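Side-chain contacts in dermonecrotic toxin (Pasteurella multocida, PDB 2EBF), which acts as a mitogenic, osteolytic dermonecrotic toxin, induces bone resorption and is associated with the severe progressive form of atrophic rhinitis in pigs: residues N279-G283 with P284-Y288; M295-E298 with V299-D302; D408-Q411 with Q412-S415; N422-K425 with T426-A429; Y478-G481 with N482-E486. One frame throughout, in Å; residues are numbered along the deposited sequence.

Contact 1: residues N279-G283 with P284-Y288; sequences NQVGG and PYELY
Glu286 folds its carboxylate back onto the backbone N-H of Gly282, a residue of the type II beta turn Gln280-Gly283 in the loop between helices 267-273 and 288-300. The turn itself is closed by Gly283 N, which donates to Gln280 O over 2.8 Å. It leaves the N-H of Gly282 pointing outward, and Glu286 OE2 accepts that hydrogen at 2.7 Å in a fairly straight bond, 162° at the hydrogen. The donor does not lie in the carboxylate plane but above it.

The side-chain torsions explain the reach. CG of Glu286 sits anti to its own N (chi1 -156°), and a bend at chi2 (66°) swings the acid round to the turn. There OE2 also lies 3.1 Å from Val281 CA, while Val281 itself keeps CG2 against Leu287 CD2 at 4.2 Å. Gln280 O, besides closing the turn, receives a CA-H...O contact from Glu286 CA at 3.2 Å, and the Glu286 N to Gly283 O bond adds a weak tie.

On the other flank Asn279 packs its CB against Glu286 O at 3.1 Å, and its OD1 lies near the CB of Tyr285. The ring of Tyr285 leads away from the turn, and its hydroxyl is hydrogen-bonded to Asp428 of helix 425-434, so the loop is joined to that helix. One water completes the arrangement, donating both to Gly283 O, 2.7 Å away, and to Glu286 OE1.

Contact 2: residues M295-E298 with V299-D302; sequences MLQE and VQGD
Gln297 and Gln300 run side by side on the last turn of helix 288-300, and their two amide planes, 33° apart, are inclined rather than stacked. Both chains are extended beyond CG and point the same way, although they start differently: CG of Gln297 is anti to its carbonyl carbon (chi1 -68°), whereas CG of Gln300 is anti to its backbone N. The amide of Gln300 thereby comes beside the aliphatic part of Gln297, and Gln300 CB rests 3.4 Å from Gln297 O. The third flat group, the carboxylate of Glu298, takes no part in this pairing; it leaves the helix and its OE2 is hydrogen-bonded to Thr218.

Val299 lies against the carbonyls of the turn before, with CG2 3.3 Å from Met295 O. Its other neighbours are Val212, Phe213 and Phe309, while Met295 leads off toward Leu238 and Leu241 of helix 234-248.

Along the backbone, Val299 N donates to Met295 O at 2.8 Å and Gln300 N to Leu296 O at 2.9 Å. The next bond, from Gly301 N to Gln297 O, is longer, 3.3 Å, with the donor above the carbonyl plane. A water then donates to both Gln297 O, at 2.6 Å, and Gly301 O, so that it bridges the two carbonyls at the helix end. This is a helix C-terminus closed by a glycine of positive phi, the residue at which the chain leaves helical geometry.

Contact 3: residues D408-Q411 with Q412-S415; sequences DIVQ and QEIS
Val410 and Ile414 meet one turn apart on helix 407-418, which is kinked between them: the N atoms of Gln412 and Glu413 make no bond to the preceding turn. In the first shell Val410 CG2 touches Ile414 CD1 at 4.1 Å. The two chains approach at a slant, and the contact is purely apolar. Ile414 also lays its CG1 3.3 Å from Val410 O, a closeness that follows from the placing of CG1 beside the backbone N (chi1 -73°).

The same carbonyl accepts Ile414 N at 2.7 Å, with the donor almost in line with the C=O bond. Ser415 N repeats the i to i+4 pattern on Gln411 O at 3.0 Å, so regular helix resumes directly after the kink. At the kink a water takes the place of the missing link, donating to Ile409 O over 2.5 Å and accepting the N-H of Glu413 at 3.2 Å.

Further out, Ile414 is covered by Leu427 of helix 425-434 and by Phe457 and Ala459 of strand 456-461, and Val410 by Met430. The helix therefore packs on both strand 456-461 and the helix that follows it in the chain, in the connection leading from strand 399-402 to that neighbouring parallel strand. Glu413 is carried to the next helix by an extended chain, its CG anti to the carbonyl carbon. There Glu413 OE1 accepts the N-H of Leu427, a carboxylate supplied by one helix to the first turn of the next.

Contact 4: residues N422-K425 with T426-A429; sequences NEWK and TLDA
Trp424 stands at the N-cap position of helix 425-434 and lays its indole beside Asp428, one turn on. With Lys425, these residues bury the most surface here. CG of the tryptophan is held between its backbone N and carbonyl carbon (chi1 52°), which sets the ring alongside the first turn of the helix. Its six-membered part then meets the acid: CZ3 lies 3.6 Å from Asp428 OD1 and CE3 3.7 Å from Asp428 CB, with the ring and carboxylate planes 70° apart. Leu427 approaches the indole obliquely, its CD2 3.9 Å from CE3 of Trp424. Beyond the helix, the Trp424 ring meets that of Phe417 edge-to-face.

The backbone of Trp424 begins the helical bonding, its O accepting Asp428 N at 2.8 Å. Asp428 has CG anti to its N, and its two oxygens are engaged elsewhere: OD1 in a salt bridge with Arg444, OD2 with Tyr285 OH. The negative charge near the start of a helix probably also suits the helix dipole, and Arg444 touches the indole as well.

Lys425 bends at chi2 (-71°), and its side chain packs on Tyr285. Its carbonyl oxygen accepts Ala429 N at 2.8 Å, and the methyl CB of Ala429 sits 3.5 Å from Lys425 O.

Contact 5: residues Y478-G481 with N482-E486; sequences YYKG and NIIAE
Asn482 reaches back one turn to Tyr478 within helix 473-490, part of the connection between parallel strands 456-461 and 498-502 of the mixed sheet. Its CB starts beside the backbone, 3.9 Å from Tyr479 O. CG, anti to its carbonyl carbon (chi1 -69°), comes 3.6 Å from Tyr478 O, the oxygen to which Asn482 N donates its helical bond. At the tip OD1 rides over one face of the Tyr478 ring, offset toward the rim and 3.3 Å from CZ, with amide and ring nearly perpendicular at 81°. ND2 stays 4.0 Å from Tyr478 O.

The Tyr478 ring is held at its far end, where Tyr478 OH is hydrogen-bonded to Asp464. Lys480 runs out fully extended, its CE 3.7 Å from Ile484 CD1, so that methylene groups pack on the isoleucine while NZ is gripped by Thr510 OG1 and Asn508 O. Ile484 N meets Lys480 O in a straight bond of 3.0 Å. The weak Ile483 N to Tyr479 O bond is accompanied by a CH-pi contact: Ile483 CD1 stands over the face of the Tyr479 ring, 3.9 Å from its centroid.

All five local contacts fall within the C2 domain of this C-terminal part of the toxin. Contact 5 is the buried one, its centre about 12 Å from that of the chain, and works by ring faces and methyl groups; the other four are partly buried. Contacts 3 and 4 lie on consecutive helices, their centres about 9 Å apart, and are coupled through a carboxylate-to-backbone bond. Contact 1, a turn held by a carboxylate, meets contact 4 through a tyrosine-aspartate pair. Contacts 2 and 5 touch none of the others; contact 2 ends the helix that begins in contact 1. Water bridges polar groups in contacts 1, 2 and 3, replacing a helical bond only in contact 3.

Contact 1: residues N279-G283 with P284-Y288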
loop_
_atom_site.group_PDB
_atom_site.type_symbol
_atom_site.label_atom_id
_atom_site.label_comp_id
_atom_site.label_asym_id
_atom_site.label_seq_id
_atom_site.Cartn_x
_atom_site.Cartn_y
_atom_site.Cartn_z
ATOM N N ASN A 279 7.524 34.174 -9.783
ATOM C CA ASN A 279 8.020 34.452 -11.122
ATOM C C ASN A 279 7.344 35.643 -11.798
ATOM O O ASN A 279 6.320 35.502 -12.463
ATOM C CB ASN A 279 7.928 33.196 -11.996
ATOM C CG ASN A 279 8.707 32.030 -11.421
ATOM O OD1 ASN A 279 9.932 31.957 -11.536
ATOM N ND2 ASN A 279 7.997 31.115 -10.787
ATOM N N GLN A 280 7.933 36.819 -11.619
ATOM C CA GLN A 280 7.430 38.026 -12.257
ATOM C C GLN A 280 8.562 38.791 -12.929
ATOM O O GLN A 280 9.725 38.647 -12.546
ATOM C CB GLN A 280 6.675 38.911 -11.251
ATOM C CG GLN A 280 7.506 39.435 -10.080
ATOM C CD GLN A 280 7.481 38.517 -8.869
ATOM O OE1 GLN A 280 6.491 37.831 -8.614
ATOM N NE2 GLN A 280 8.570 38.517 -8.104
ATOM N N VAL A 281 8.219 39.584 -13.942
ATOM C CA VAL A 281 9.189 40.479 -14.573
ATOM C C VAL A 281 9.853 41.348 -13.493
ATOM O O VAL A 281 9.166 42.015 -12.713
ATOM C CB VAL A 281 8.545 41.360 -15.689
ATOM C CG1 VAL A 281 9.574 42.304 -16.294
ATOM C CG2 VAL A 281 7.923 40.484 -16.781
ATOM N N GLY A 282 11.182 41.296 -13.434
ATOM C CA GLY A 282 11.953 42.059 -12.453
ATOM C C GLY A 282 12.023 41.415 -11.077
ATOM O O GLY A 282 12.636 41.965 -10.157
ATOM N N GLY A 283 11.396 40.248 -10.938
ATOM C CA GLY A 283 11.428 39.495 -9.686
ATOM C C GLY A 283 12.724 38.718 -9.524
ATOM O O GLY A 283 13.550 38.699 -10.444
ATOM N N PRO A 284 12.913 38.067 -8.355
ATOM C CA PRO A 284 14.129 37.289 -8.069
ATOM C C PRO A 284 14.371 36.132 -9.046
ATOM O O PRO A 284 15.524 35.810 -9.344
ATOM C CB PRO A 284 13.892 36.757 -6.651
ATOM C CG PRO A 284 12.433 36.898 -6.407
ATOM C CD PRO A 284 11.968 38.053 -7.223
ATOM N N TYR A 285 13.302 35.526 -9.549
ATOM C CA TYR A 285 13.445 34.418 -10.501
ATOM C C TYR A 285 12.872 34.733 -11.887
ATOM O O TYR A 285 12.835 33.868 -12.779
ATOM C CB TYR A 285 12.890 33.118 -9.894
ATOM C CG TYR A 285 13.569 32.767 -8.578
ATOM C CD1 TYR A 285 12.887 32.861 -7.364
ATOM C CD2 TYR A 285 14.913 32.378 -8.550
ATOM C CE1 TYR A 285 13.523 32.553 -6.153
ATOM C CE2 TYR A 285 15.552 32.073 -7.351
ATOM C CZ TYR A 285 14.850 32.158 -6.162
ATOM O OH TYR A 285 15.492 31.862 -4.994
ATOM N N GLU A 286 12.439 35.984 -12.056
ATOM C CA GLU A 286 11.975 36.522 -13.342
ATOM C C GLU A 286 10.793 35.717 -13.908
ATOM O O GLU A 286 10.141 34.971 -13.178
ATOM C CB GLU A 286 13.144 36.623 -14.338
ATOM C CG GLU A 286 12.962 37.646 -15.468
ATOM C CD GLU A 286 12.929 39.088 -14.991
ATOM O OE1 GLU A 286 13.756 39.473 -14.131
ATOM O OE2 GLU A 286 12.078 39.847 -15.496
ATOM N N LEU A 287 10.514 35.859 -15.199
ATOM C CA LEU A 287 9.344 35.214 -15.781
ATOM C C LEU A 287 9.649 33.838 -16.376
ATOM O O LEU A 287 8.748 33.019 -16.521
ATOM C CB LEU A 287 8.702 36.128 -16.835
ATOM C CG LEU A 287 7.219 35.912 -17.186
ATOM C CD1 LEU A 287 6.293 36.225 -16.000
ATOM C CD2 LEU A 287 6.828 36.738 -18.411
ATOM N N TYR A 288 10.924 33.588 -16.675
ATOM C CA TYR A 288 11.343 32.495 -17.569
ATOM C C TYR A 288 10.910 31.074 -17.180
ATOM O O TYR A 288 10.474 30.312 -18.050
ATOM C CB TYR A 288 12.856 32.544 -17.832
ATOM C CG TYR A 288 13.413 33.941 -18.026
ATOM C CD1 TYR A 288 12.729 34.893 -18.782
ATOM C CD2 TYR A 288 14.629 34.306 -17.456
ATOM C CE1 TYR A 288 13.239 36.181 -18.953
ATOM C CE2 TYR A 288 15.153 35.586 -17.623
ATOM C CZ TYR A 288 14.454 36.518 -18.372
ATOM O OH TYR A 288 14.969 37.791 -18.534
HETATM O O HOH W 1 10.520 36.203 -9.446
HETATM O O HOH W 2 15.290 40.400 -11.544
#

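Contact 2: residues M295-E298 with V299-D302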
loop_
_atom_site.group_PDB
_atom_site.type_symbol
_atom_site.label_atom_id
_atom_site.label_comp_id
_atom_site.label_asym_id
_atom_site.label_seq_id
_atom_site.Cartn_x
_atom_site.Cartn_y
_atom_site.Cartn_z
ATOM N N MET A 295 3.929 26.792 -20.972
ATOM C CA MET A 295 3.793 26.158 -22.280
ATOM C C MET A 295 3.872 24.643 -22.229
ATOM O O MET A 295 3.273 23.980 -23.071
ATOM C CB MET A 295 4.736 26.743 -23.339
ATOM C CG MET A 295 6.219 26.731 -23.050
ATOM S SD MET A 295 6.969 27.874 -24.237
ATOM C CE MET A 295 8.678 27.877 -23.720
ATOM N N LEU A 296 4.595 24.096 -21.253
ATOM C CA LEU A 296 4.501 22.658 -20.968
ATOM C C LEU A 296 3.052 22.271 -20.727
ATOM O O LEU A 296 2.561 21.288 -21.288
ATOM C CB LEU A 296 5.328 22.267 -19.746
ATOM C CG LEU A 296 6.821 21.971 -19.868
ATOM C CD1 LEU A 296 7.320 21.489 -18.519
ATOM C CD2 LEU A 296 7.106 20.926 -20.935
ATOM N N GLN A 297 2.375 23.061 -19.896
ATOM C CA GLN A 297 0.982 22.811 -19.553
ATOM C C GLN A 297 0.049 23.040 -20.741
ATOM O O GLN A 297 -0.992 22.394 -20.843
ATOM C CB GLN A 297 0.562 23.654 -18.347
ATOM C CG GLN A 297 1.248 23.235 -17.047
ATOM C CD GLN A 297 0.823 24.063 -15.853
ATOM O OE1 GLN A 297 0.135 23.570 -14.956
ATOM N NE2 GLN A 297 1.224 25.331 -15.837
ATOM N N GLU A 298 0.420 23.960 -21.634
ATOM C CA GLU A 298 -0.354 24.159 -22.863
ATOM C C GLU A 298 -0.191 22.986 -23.815
ATOM O O GLU A 298 -1.180 22.510 -24.382
ATOM C CB GLU A 298 -0.014 25.484 -23.552
ATOM C CG GLU A 298 -0.718 26.661 -22.897
ATOM C CD GLU A 298 -0.815 27.896 -23.778
ATOM O OE1 GLU A 298 -0.659 27.792 -25.020
ATOM O OE2 GLU A 298 -1.065 28.978 -23.206
ATOM N N VAL A 299 1.045 22.515 -23.977
ATOM C CA VAL A 299 1.316 21.304 -24.761
ATOM C C VAL A 299 0.542 20.106 -24.203
ATOM O O VAL A 299 -0.019 19.318 -24.967
ATOM C CB VAL A 299 2.833 20.984 -24.838
ATOM C CG1 VAL A 299 3.075 19.602 -25.443
ATOM C CG2 VAL A 299 3.557 22.034 -25.663
ATOM N N GLN A 300 0.501 19.998 -22.874
ATOM C CA GLN A 300 -0.187 18.916 -22.176
ATOM C C GLN A 300 -1.667 18.830 -22.547
ATOM O O GLN A 300 -2.199 17.737 -22.757
ATOM C CB GLN A 300 -0.025 19.099 -20.664
ATOM C CG GLN A 300 -0.794 18.106 -19.812
ATOM C CD GLN A 300 -0.940 18.554 -18.374
ATOM O OE1 GLN A 300 -1.843 18.104 -17.667
ATOM N NE2 GLN A 300 -0.057 19.438 -17.932
ATOM N N GLY A 301 -2.322 19.988 -22.621
ATOM C CA GLY A 301 -3.730 20.060 -22.997
ATOM C C GLY A 301 -4.661 19.320 -22.053
ATOM O O GLY A 301 -4.582 19.482 -20.832
ATOM N N ASP A 302 -5.530 18.495 -22.630
ATOM C CA ASP A 302 -6.548 17.757 -21.885
ATOM C C ASP A 302 -6.005 16.461 -21.278
ATOM O O ASP A 302 -6.718 15.757 -20.551
ATOM C CB ASP A 302 -7.749 17.459 -22.795
ATOM C CG ASP A 302 -7.384 16.578 -23.995
ATOM O OD1 ASP A 302 -6.255 16.703 -24.530
ATOM O OD2 ASP A 302 -8.233 15.762 -24.418
HETATM O O HOH W 3 -2.990 21.246 -19.587
#

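Contact 3: residues D408-Q411 with Q412-S415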
loop_
_atom_site.group_PDB
_atom_site.type_symbol
_atom_site.label_atom_id
_atom_site.label_comp_id
_atom_site.label_asym_id
_atom_site.label_seq_id
_atom_site.Cartn_x
_atom_site.Cartn_y
_atom_site.Cartn_z
ATOM N N ASP A 408 11.125 15.489 0.318
ATOM C CA ASP A 408 11.775 14.780 -0.789
ATOM C C ASP A 408 12.426 15.713 -1.810
ATOM O O ASP A 408 13.256 15.278 -2.615
ATOM C CB ASP A 408 10.802 13.796 -1.477
ATOM C CG ASP A 408 9.538 14.469 -2.004
ATOM O OD1 ASP A 408 8.800 15.074 -1.204
ATOM O OD2 ASP A 408 9.262 14.369 -3.225
ATOM N N ILE A 409 12.059 16.991 -1.772
ATOM C CA ILE A 409 12.638 17.975 -2.681
ATOM C C ILE A 409 13.585 18.949 -1.976
ATOM O O ILE A 409 14.628 19.300 -2.529
ATOM C CB ILE A 409 11.542 18.768 -3.461
ATOM C CG1 ILE A 409 10.550 17.818 -4.158
ATOM C CG2 ILE A 409 12.183 19.759 -4.464
ATOM C CD1 ILE A 409 11.189 16.781 -5.086
ATOM N N VAL A 410 13.233 19.373 -0.761
ATOM C CA VAL A 410 13.942 20.493 -0.121
ATOM C C VAL A 410 14.566 20.255 1.263
ATOM O O VAL A 410 15.040 21.210 1.881
ATOM C CB VAL A 410 13.064 21.780 -0.071
ATOM C CG1 VAL A 410 12.662 22.219 -1.472
ATOM C CG2 VAL A 410 11.839 21.588 0.832
ATOM N N GLN A 411 14.584 19.011 1.745
ATOM C CA GLN A 411 15.177 18.718 3.060
ATOM C C GLN A 411 16.656 19.120 3.123
ATOM O O GLN A 411 17.100 19.731 4.094
ATOM C CB GLN A 411 14.964 17.251 3.493
ATOM C CG GLN A 411 15.652 16.169 2.638
ATOM C CD GLN A 411 15.159 14.737 2.925
ATOM O OE1 GLN A 411 15.429 13.814 2.151
ATOM N NE2 GLN A 411 14.443 14.553 4.029
ATOM N N GLN A 412 17.394 18.798 2.068
ATOM C CA GLN A 412 18.798 19.182 1.945
ATOM C C GLN A 412 18.943 20.705 1.910
ATOM O O GLN A 412 19.789 21.262 2.601
ATOM C CB GLN A 412 19.394 18.537 0.695
ATOM C CG GLN A 412 20.864 18.850 0.410
ATOM C CD GLN A 412 21.309 18.352 -0.971
ATOM O OE1 GLN A 412 22.357 18.757 -1.483
ATOM N NE2 GLN A 412 20.505 17.470 -1.579
ATOM N N GLU A 413 18.105 21.369 1.117
ATOM C CA GLU A 413 18.115 22.831 1.019
ATOM C C GLU A 413 17.730 23.524 2.333
ATOM O O GLU A 413 18.267 24.587 2.659
ATOM C CB GLU A 413 17.222 23.306 -0.128
ATOM C CG GLU A 413 17.842 23.096 -1.517
ATOM C CD GLU A 413 17.010 23.679 -2.654
ATOM O OE1 GLU A 413 16.261 24.656 -2.432
ATOM O OE2 GLU A 413 17.115 23.158 -3.782
ATOM N N ILE A 414 16.811 22.922 3.088
ATOM C CA ILE A 414 16.482 23.422 4.425
ATOM C C ILE A 414 17.714 23.370 5.314
ATOM O O ILE A 414 18.059 24.353 5.977
ATOM C CB ILE A 414 15.318 22.637 5.078
ATOM C CG1 ILE A 414 13.996 23.010 4.402
ATOM C CG2 ILE A 414 15.265 22.901 6.591
ATOM C CD1 ILE A 414 12.839 22.081 4.730
ATOM N N SER A 415 18.380 22.220 5.303
ATOM C CA SER A 415 19.619 22.039 6.042
ATOM C C SER A 415 20.651 23.085 5.617
ATOM O O SER A 415 21.371 23.626 6.452
ATOM C CB SER A 415 20.149 20.622 5.833
ATOM O OG SER A 415 21.239 20.367 6.692
HETATM O O HOH W 4 16.733 19.538 -1.174
#

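Contact 4: residues N422-K425 with T426-A429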
loop_
_atom_site.group_PDB
_atom_site.type_symbol
_atom_site.label_atom_id
_atom_site.label_comp_id
_atom_site.label_asym_id
_atom_site.label_seq_id
_atom_site.Cartn_x
_atom_site.Cartn_y
_atom_site.Cartn_z
ATOM N N ASN A 422 23.793 29.575 0.908
ATOM C CA ASN A 422 22.907 30.261 -0.029
ATOM C C ASN A 422 22.243 29.308 -1.032
ATOM O O ASN A 422 21.402 29.726 -1.838
ATOM C CB ASN A 422 23.668 31.368 -0.761
ATOM C CG ASN A 422 22.813 32.596 -1.022
ATOM O OD1 ASN A 422 21.580 32.559 -0.913
ATOM N ND2 ASN A 422 23.470 33.700 -1.368
ATOM N N GLU A 423 22.613 28.028 -0.965
ATOM C CA GLU A 423 22.097 27.012 -1.884
ATOM C C GLU A 423 20.733 26.466 -1.435
ATOM O O GLU A 423 20.630 25.355 -0.905
ATOM C CB GLU A 423 23.125 25.886 -2.081
ATOM C CG GLU A 423 22.872 25.016 -3.328
ATOM C CD GLU A 423 24.151 24.421 -3.927
ATOM O OE1 GLU A 423 25.232 25.049 -3.798
ATOM O OE2 GLU A 423 24.065 23.331 -4.545
ATOM N N TRP A 424 19.693 27.267 -1.654
ATOM C CA TRP A 424 18.314 26.891 -1.320
ATOM C C TRP A 424 17.301 27.655 -2.177
ATOM O O TRP A 424 16.269 28.111 -1.680
ATOM C CB TRP A 424 18.031 27.078 0.180
ATOM C CG TRP A 424 18.380 28.443 0.733
ATOM C CD1 TRP A 424 19.625 28.900 1.055
ATOM C CD2 TRP A 424 17.471 29.509 1.042
ATOM N NE1 TRP A 424 19.553 30.185 1.540
ATOM C CE2 TRP A 424 18.242 30.584 1.544
ATOM C CE3 TRP A 424 16.077 29.662 0.951
ATOM C CZ2 TRP A 424 17.671 31.792 1.945
ATOM C CZ3 TRP A 424 15.508 30.866 1.355
ATOM C CH2 TRP A 424 16.307 31.917 1.843
ATOM N N LYS A 425 17.596 27.769 -3.472
ATOM C CA LYS A 425 16.766 28.542 -4.401
ATOM C C LYS A 425 15.369 27.940 -4.595
ATOM O O LYS A 425 14.376 28.672 -4.647
ATOM C CB LYS A 425 17.469 28.736 -5.758
ATOM C CG LYS A 425 18.825 29.462 -5.717
ATOM C CD LYS A 425 18.693 30.953 -5.402
ATOM C CE LYS A 425 20.060 31.650 -5.308
ATOM N NZ LYS A 425 20.772 31.707 -6.624
ATOM N N THR A 426 15.296 26.615 -4.706
ATOM C CA THR A 426 14.001 25.924 -4.826
ATOM C C THR A 426 13.146 26.145 -3.581
ATOM O O THR A 426 11.971 26.514 -3.677
ATOM C CB THR A 426 14.175 24.416 -5.095
ATOM O OG1 THR A 426 14.976 24.240 -6.268
ATOM C CG2 THR A 426 12.821 23.738 -5.309
ATOM N N LEU A 427 13.752 25.943 -2.418
ATOM C CA LEU A 427 13.133 26.298 -1.142
ATOM C C LEU A 427 12.623 27.750 -1.144
ATOM O O LEU A 427 11.452 28.010 -0.826
ATOM C CB LEU A 427 14.126 26.056 0.005
ATOM C CG LEU A 427 13.718 26.425 1.443
ATOM C CD1 LEU A 427 12.475 25.650 1.886
ATOM C CD2 LEU A 427 14.877 26.215 2.416
ATOM N N ASP A 428 13.492 28.681 -1.541
ATOM C CA ASP A 428 13.162 30.106 -1.594
ATOM C C ASP A 428 11.944 30.361 -2.480
ATOM O O ASP A 428 11.011 31.066 -2.078
ATOM C CB ASP A 428 14.374 30.908 -2.093
ATOM C CG ASP A 428 14.186 32.413 -1.965
ATOM O OD1 ASP A 428 13.599 32.879 -0.961
ATOM O OD2 ASP A 428 14.638 33.139 -2.876
ATOM N N ALA A 429 11.952 29.769 -3.675
ATOM C CA ALA A 429 10.836 29.879 -4.604
ATOM C C ALA A 429 9.566 29.302 -3.996
ATOM O O ALA A 429 8.482 29.893 -4.109
ATOM C CB ALA A 429 11.161 29.166 -5.905
#

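Contact 5: residues Y478-G481 with N482-E486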
loop_
_atom_site.group_PDB
_atom_site.type_symbol
_atom_site.label_atom_id
_atom_site.label_comp_id
_atom_site.label_asym_id
_atom_site.label_seq_id
_atom_site.Cartn_x
_atom_site.Cartn_y
_atom_site.Cartn_z
ATOM N N TYR A 478 -4.211 9.133 0.001
ATOM C CA TYR A 478 -2.863 8.804 -0.433
ATOM C C TYR A 478 -1.888 9.871 0.043
ATOM O O TYR A 478 -0.864 9.562 0.643
ATOM C CB TYR A 478 -2.770 8.654 -1.972
ATOM C CG TYR A 478 -1.331 8.476 -2.451
ATOM C CD1 TYR A 478 -0.543 9.579 -2.803
ATOM C CD2 TYR A 478 -0.754 7.210 -2.519
ATOM C CE1 TYR A 478 0.786 9.412 -3.222
ATOM C CE2 TYR A 478 0.555 7.036 -2.938
ATOM C CZ TYR A 478 1.317 8.135 -3.285
ATOM O OH TYR A 478 2.624 7.952 -3.699
ATOM N N TYR A 479 -2.221 11.127 -0.238
ATOM C CA TYR A 479 -1.365 12.258 0.104
ATOM C C TYR A 479 -1.212 12.408 1.625
ATOM O O TYR A 479 -0.102 12.548 2.134
ATOM C CB TYR A 479 -1.923 13.530 -0.544
ATOM C CG TYR A 479 -1.194 14.788 -0.166
ATOM C CD1 TYR A 479 0.090 15.040 -0.637
ATOM C CD2 TYR A 479 -1.792 15.730 0.670
ATOM C CE1 TYR A 479 0.764 16.199 -0.285
ATOM C CE2 TYR A 479 -1.124 16.896 1.029
ATOM C CZ TYR A 479 0.156 17.117 0.546
ATOM O OH TYR A 479 0.822 18.274 0.898
ATOM N N LYS A 480 -2.331 12.346 2.343
ATOM C CA LYS A 480 -2.309 12.463 3.800
ATOM C C LYS A 480 -1.514 11.327 4.441
ATOM O O LYS A 480 -0.764 11.545 5.397
ATOM C CB LYS A 480 -3.732 12.469 4.347
ATOM C CG LYS A 480 -3.804 12.561 5.868
ATOM C CD LYS A 480 -5.250 12.532 6.310
ATOM C CE LYS A 480 -5.379 12.828 7.785
ATOM N NZ LYS A 480 -6.790 12.631 8.244
ATOM N N GLY A 481 -1.689 10.118 3.912
ATOM C CA GLY A 481 -1.034 8.938 4.458
ATOM C C GLY A 481 0.473 9.046 4.437
ATOM O O GLY A 481 1.134 8.667 5.400
ATOM N N ASN A 482 1.021 9.563 3.342
ATOM C CA ASN A 482 2.476 9.721 3.230
ATOM C C ASN A 482 3.050 10.754 4.208
ATOM O O ASN A 482 4.182 10.618 4.695
ATOM C CB ASN A 482 2.864 10.075 1.796
ATOM C CG ASN A 482 2.636 8.923 0.816
ATOM O OD1 ASN A 482 2.476 9.153 -0.388
ATOM N ND2 ASN A 482 2.626 7.689 1.320
ATOM N N ILE A 483 2.272 11.789 4.492
ATOM C CA ILE A 483 2.684 12.818 5.447
ATOM C C ILE A 483 2.654 12.270 6.875
ATOM O O ILE A 483 3.588 12.449 7.640
ATOM C CB ILE A 483 1.809 14.081 5.301
ATOM C CG1 ILE A 483 2.068 14.702 3.926
ATOM C CG2 ILE A 483 2.097 15.091 6.436
ATOM C CD1 ILE A 483 1.272 15.940 3.628
ATOM N N ILE A 484 1.567 11.599 7.226
ATOM C CA ILE A 484 1.441 10.968 8.534
ATOM C C ILE A 484 2.559 9.945 8.785
ATOM O O ILE A 484 3.165 9.927 9.864
ATOM C CB ILE A 484 0.018 10.382 8.706
ATOM C CG1 ILE A 484 -0.928 11.538 9.073
ATOM C CG2 ILE A 484 -0.001 9.272 9.751
ATOM C CD1 ILE A 484 -2.385 11.187 9.087
ATOM N N ALA A 485 2.850 9.126 7.780
ATOM C CA ALA A 485 3.937 8.157 7.862
ATOM C C ALA A 485 5.262 8.843 8.190
ATOM O O ALA A 485 6.003 8.386 9.073
ATOM C CB ALA A 485 4.044 7.350 6.553
ATOM N N GLU A 486 5.560 9.952 7.510
ATOM C CA GLU A 486 6.800 10.688 7.804
ATOM C C GLU A 486 6.796 11.259 9.225
ATOM O O GLU A 486 7.803 11.172 9.939
ATOM C CB GLU A 486 7.052 11.796 6.773
ATOM C CG GLU A 486 8.391 12.553 6.940
ATOM C CD GLU A 486 9.622 11.726 6.576
ATOM O OE1 GLU A 486 9.492 10.512 6.291
ATOM O OE2 GLU A 486 10.740 12.290 6.586
#